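Local coordinates for Ras GTPase-activating-like protein IQGAP2 (Homo sapiens, PDB 4EZA), which probably binds phosphoinositides through this atypical, pseudo-C2-fold domain of a Ras GTPase-activating-like signalling protein, at residues D63-K67 and K95-K99; P21-A26 and V49-I54. One frame throughout, in Å; residues are numbered along the deposited sequence.

Contact 1 of 2, residues D63-K67 and K95-K99; sequences DVRSK and KMFDK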
# COMPACT_ATOMS: atom_id res chain seq x y z
N ASP A 63 2.11 7.13 6.33
CA ASP A 63 0.68 7.15 6.52
C ASP A 63 0.10 6.77 5.16
O ASP A 63 0.32 7.50 4.19
CB ASP A 63 0.30 8.59 6.92
CG ASP A 63 -1.12 8.75 7.38
OD1 ASP A 63 -1.96 7.84 7.21
OD2 ASP A 63 -1.40 9.85 7.91
N VAL A 64 -0.57 5.63 5.07
CA VAL A 64 -1.18 5.20 3.81
C VAL A 64 -2.69 5.22 3.94
O VAL A 64 -3.26 4.58 4.82
CB VAL A 64 -0.73 3.78 3.36
CG1 VAL A 64 -1.41 3.38 2.04
CG2 VAL A 64 0.79 3.73 3.23
N ARG A 65 -3.35 5.96 3.05
CA ARG A 65 -4.83 6.04 3.04
C ARG A 65 -5.40 5.29 1.84
O ARG A 65 -4.88 5.41 0.72
CB ARG A 65 -5.27 7.50 2.95
CG ARG A 65 -4.59 8.44 3.91
CD ARG A 65 -5.18 8.34 5.30
NE ARG A 65 -4.46 9.19 6.25
CZ ARG A 65 -4.82 10.41 6.60
NH1 ARG A 65 -5.91 10.97 6.08
NH2 ARG A 65 -4.10 11.10 7.47
N SER A 66 -6.44 4.50 2.09
CA SER A 66 -7.15 3.76 1.05
C SER A 66 -8.43 4.49 0.74
O SER A 66 -9.25 4.73 1.65
CB SER A 66 -7.43 2.33 1.54
OG SER A 66 -8.18 1.58 0.60
N LYS A 67 -8.60 4.87 -0.52
CA LYS A 67 -9.82 5.55 -0.98
C LYS A 67 -10.59 4.75 -2.02
O LYS A 67 -10.02 4.00 -2.79
CB LYS A 67 -9.50 6.92 -1.55
CG LYS A 67 -8.76 7.83 -0.59
CD LYS A 67 -8.70 9.21 -1.20
CE LYS A 67 -8.37 10.27 -0.18
NZ LYS A 67 -8.04 11.55 -0.87
N LYS A 95 -1.20 -8.24 4.24
CA LYS A 95 -2.50 -7.58 4.09
C LYS A 95 -2.40 -6.19 4.70
O LYS A 95 -2.60 -6.03 5.91
CB LYS A 95 -3.61 -8.40 4.77
CG LYS A 95 -3.89 -9.73 4.11
CD LYS A 95 -4.44 -9.60 2.69
CE LYS A 95 -5.94 -9.33 2.65
NZ LYS A 95 -6.81 -10.54 2.78
N MET A 96 -2.03 -5.21 3.87
CA MET A 96 -1.80 -3.83 4.29
C MET A 96 -3.11 -3.21 4.79
O MET A 96 -3.10 -2.40 5.75
CB MET A 96 -1.22 -3.03 3.11
CG MET A 96 -1.04 -1.53 3.32
SD MET A 96 -0.27 -0.75 1.90
CE MET A 96 -1.62 -0.71 0.73
N PHE A 97 -4.21 -3.61 4.17
CA PHE A 97 -5.55 -3.37 4.68
C PHE A 97 -6.26 -4.71 4.71
O PHE A 97 -5.77 -5.68 4.14
CB PHE A 97 -6.31 -2.37 3.83
CG PHE A 97 -5.69 -1.00 3.81
CD1 PHE A 97 -5.82 -0.15 4.91
CD2 PHE A 97 -4.97 -0.56 2.71
CE1 PHE A 97 -5.26 1.12 4.89
CE2 PHE A 97 -4.38 0.72 2.71
CZ PHE A 97 -4.54 1.56 3.80
N ASP A 98 -7.41 -4.78 5.39
CA ASP A 98 -8.12 -6.04 5.57
C ASP A 98 -8.30 -6.81 4.26
O ASP A 98 -8.16 -8.02 4.24
CB ASP A 98 -9.49 -5.81 6.24
CG ASP A 98 -9.43 -5.94 7.76
OD1 ASP A 98 -8.40 -6.40 8.31
OD2 ASP A 98 -10.45 -5.61 8.42
N LYS A 99 -8.57 -6.09 3.18
CA LYS A 99 -8.86 -6.69 1.88
C LYS A 99 -7.73 -6.48 0.86
O LYS A 99 -7.87 -6.91 -0.28
CB LYS A 99 -10.16 -6.12 1.31
CG LYS A 99 -11.44 -6.41 2.15
CD LYS A 99 -12.76 -6.16 1.36
CE LYS A 99 -13.15 -4.66 1.26
NZ LYS A 99 -14.62 -4.40 0.92
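Val64 and Ser66 on strand 61-68 face Met96 and Phe97 across a wide backbone separation, with CA atoms 9.1 Å apart for Val64 and Met96 and 8.2 Å for Ser66 and Phe97, so the gap is closed mainly by side chains, with the Val64 carbonyl oxygen as one backbone partner. This is packing between the two sheets of the pseudo C2 fold: the four-stranded sheet gives strand 61-68, and the three-stranded sheet gives strand 93-97. At its end the chain turns a corner, and Met96 and Phe97 both face Val100 in a classic beta bulge. The Phe97 ring does most of the bridging. Its CG lies anti to the carbonyl carbon (chi1 -63°), and the ring reaches inward until CZ comes 3.4 Å from Val64 O, which lies in the ring plane at the edge. Over one face, offset toward the rim, sits Ser66 CB, 3.8 Å from the Phe97 ring centroid and 20° off the normal, a CH-pi contact. Val64 CG1 meets the same end of the ring, 4.0 Å from Phe97 CZ, the two side chains crossing obliquely. Around these residues Phe51, Glu74 and Val76 also touch the Phe97 side chain, which places it in the interior between the sheets. Replacing Phe97 by an alanine removes the ring and is likely to open a gap between the sheets, leaving Ser66 CB and Val64 CG1 without their aromatic partner. Arg65 points away from this interface and instead holds Asp63 side-on, NE to OD1 and NH2 to OD2, while its NH1 makes a salt bridge with Glu72. Back on the inner side, Val64 CG1 sits anti to its own N (chi1 179°) and also packs on the thioether, 4.3 Å from Met96 SD.

Contact 2 of 2, residues P21-A26 and V49-I54; sequences PVKYTA and VTFDII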
# COMPACT_ATOMS: atom_id res chain seq x y z
N PRO A 21 0.81 14.48 -0.45
CA PRO A 21 0.70 13.04 -0.72
C PRO A 21 1.11 12.66 -2.14
O PRO A 21 0.98 13.45 -3.08
CB PRO A 21 -0.80 12.75 -0.50
CG PRO A 21 -1.47 14.07 -0.45
CD PRO A 21 -0.44 15.00 0.12
N VAL A 22 1.62 11.45 -2.25
CA VAL A 22 1.84 10.81 -3.53
C VAL A 22 0.69 9.81 -3.70
O VAL A 22 0.41 9.02 -2.79
CB VAL A 22 3.18 10.08 -3.56
CG1 VAL A 22 3.48 9.55 -4.95
CG2 VAL A 22 4.30 11.02 -3.09
N LYS A 23 0.03 9.85 -4.84
CA LYS A 23 -1.16 9.02 -5.10
C LYS A 23 -0.89 7.96 -6.15
O LYS A 23 -0.23 8.23 -7.16
CB LYS A 23 -2.35 9.88 -5.54
CG LYS A 23 -2.69 11.02 -4.59
CD LYS A 23 -3.86 11.86 -5.10
CE LYS A 23 -3.80 13.27 -4.50
NZ LYS A 23 -4.86 14.17 -5.05
N TYR A 24 -1.42 6.75 -5.92
CA TYR A 24 -1.38 5.66 -6.89
C TYR A 24 -2.74 5.01 -6.98
O TYR A 24 -3.38 4.80 -5.96
CB TYR A 24 -0.36 4.58 -6.49
CG TYR A 24 1.04 5.09 -6.31
CD1 TYR A 24 1.91 5.16 -7.40
CD2 TYR A 24 1.49 5.53 -5.07
CE1 TYR A 24 3.20 5.63 -7.26
CE2 TYR A 24 2.80 6.03 -4.92
CZ TYR A 24 3.64 6.06 -6.02
OH TYR A 24 4.93 6.53 -5.90
N THR A 25 -3.19 4.67 -8.18
CA THR A 25 -4.39 3.83 -8.28
C THR A 25 -4.02 2.39 -7.99
O THR A 25 -2.84 1.97 -8.15
CB THR A 25 -5.06 3.86 -9.66
OG1 THR A 25 -4.19 3.26 -10.62
CG2 THR A 25 -5.41 5.30 -10.08
N ALA A 26 -5.02 1.61 -7.58
CA ALA A 26 -4.80 0.18 -7.38
C ALA A 26 -4.41 -0.49 -8.69
O ALA A 26 -3.59 -1.42 -8.70
CB ALA A 26 -6.03 -0.46 -6.79
N VAL A 49 -10.04 2.56 -6.90
CA VAL A 49 -9.35 2.60 -5.62
C VAL A 49 -8.04 3.34 -5.78
O VAL A 49 -7.28 3.09 -6.74
CB VAL A 49 -9.08 1.17 -5.07
CG1 VAL A 49 -8.15 1.21 -3.89
CG2 VAL A 49 -10.41 0.51 -4.71
N THR A 50 -7.77 4.25 -4.85
CA THR A 50 -6.50 4.99 -4.86
C THR A 50 -5.88 4.87 -3.48
O THR A 50 -6.57 4.69 -2.48
CB THR A 50 -6.71 6.48 -5.26
OG1 THR A 50 -7.07 6.54 -6.64
CG2 THR A 50 -5.45 7.31 -5.06
N PHE A 51 -4.55 4.92 -3.45
CA PHE A 51 -3.80 4.94 -2.21
C PHE A 51 -2.98 6.21 -2.16
O PHE A 51 -2.27 6.50 -3.11
CB PHE A 51 -2.89 3.73 -2.10
CG PHE A 51 -3.63 2.44 -2.15
CD1 PHE A 51 -4.26 1.95 -1.00
CD2 PHE A 51 -3.74 1.73 -3.34
CE1 PHE A 51 -5.00 0.77 -1.05
CE2 PHE A 51 -4.46 0.56 -3.39
CZ PHE A 51 -5.09 0.07 -2.26
N ASP A 52 -3.14 6.98 -1.08
CA ASP A 52 -2.37 8.20 -0.84
C ASP A 52 -1.28 7.85 0.14
O ASP A 52 -1.58 7.28 1.20
CB ASP A 52 -3.23 9.32 -0.21
CG ASP A 52 -4.26 9.91 -1.17
OD1 ASP A 52 -4.31 9.52 -2.36
OD2 ASP A 52 -5.04 10.79 -0.72
N ILE A 53 -0.04 8.19 -0.18
CA ILE A 53 1.09 7.94 0.71
C ILE A 53 1.60 9.25 1.24
O ILE A 53 2.02 10.10 0.47
CB ILE A 53 2.26 7.25 0.00
CG1 ILE A 53 1.82 6.05 -0.84
CG2 ILE A 53 3.37 6.91 1.02
CD1 ILE A 53 1.20 4.92 -0.12
N ILE A 54 1.59 9.41 2.56
CA ILE A 54 2.00 10.67 3.18
C ILE A 54 3.10 10.42 4.20
O ILE A 54 2.99 9.53 5.05
CB ILE A 54 0.79 11.38 3.83
CG1 ILE A 54 -0.52 11.01 3.11
CG2 ILE A 54 1.00 12.89 3.83
CD1 ILE A 54 -1.74 10.86 4.02
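Lys23 and Asp52 lie side by side, pointing the same way from one face of an antiparallel strand pair (axes 4.6 Å apart at closest approach, directions 157° apart) at the edge of the four-stranded sheet. They form a non-hydrogen-bonded pair, and the Lys23 methylenes run along the carboxylate: Lys23 CG comes 3.1 Å from Asp52 OD1. Because the lysine chain stays extended beyond CG, its ammonium is carried past, leaving Lys23 NZ 5.4 Å from Asp52 OD1. On this face Thr25 and Thr50 approach at a slant, Thr25 CG2 nearing Thr50 OG1. Thr25 OG1, lodged between its own N and carbonyl carbon (chi1 67°), is engaged with Lys28 N and caps the helix that follows.

The other face carries Val22, Tyr24, Phe51 and Ile53. Ile53 CG1 meets the Tyr24 ring at its edge, 4.2 Å from CE2, while Ala26 CB packs 3.9 Å from Phe51 CE2. Backbone pairs Val22-Ile53 and Tyr24-Phe51 are each hydrogen-bonded in both directions, and Ala26 N to Val49 O (2.8 Å) prolongs the ladder into the helix start.

Asp52 OD2 has a salt bridge to Lys67, but OD1 is buried without a polar partner in the model. The Lys23 ammonium can therefore probably offer the carboxylate only long-range electrostatic help, while the lysine's methylenes cover OD1.

Contacts 1 and 2 meet in one sheet, since strand 49-55 lies between strands 22-25 and 61-68; their centres are 10 Å apart. Two probable backbone hydrogen bonds join them, Ile54 N to Asp63 O and Lys67 N to Thr50 O, each 2.8 Å. Packing reinforces the seam, with Val64 CG2 3.6 Å from Ile53 CD1. Contact 2 thus fixes the edge of the sheet laterally, within its hydrogen-bonded plane, whereas contact 1 stacks that same sheet on the other one. Phe51 belongs to both settings, touching Ala26 within 21-26/49-54 and Phe97 of 95-99. Neither contact by itself identifies the phosphoinositide-binding surface.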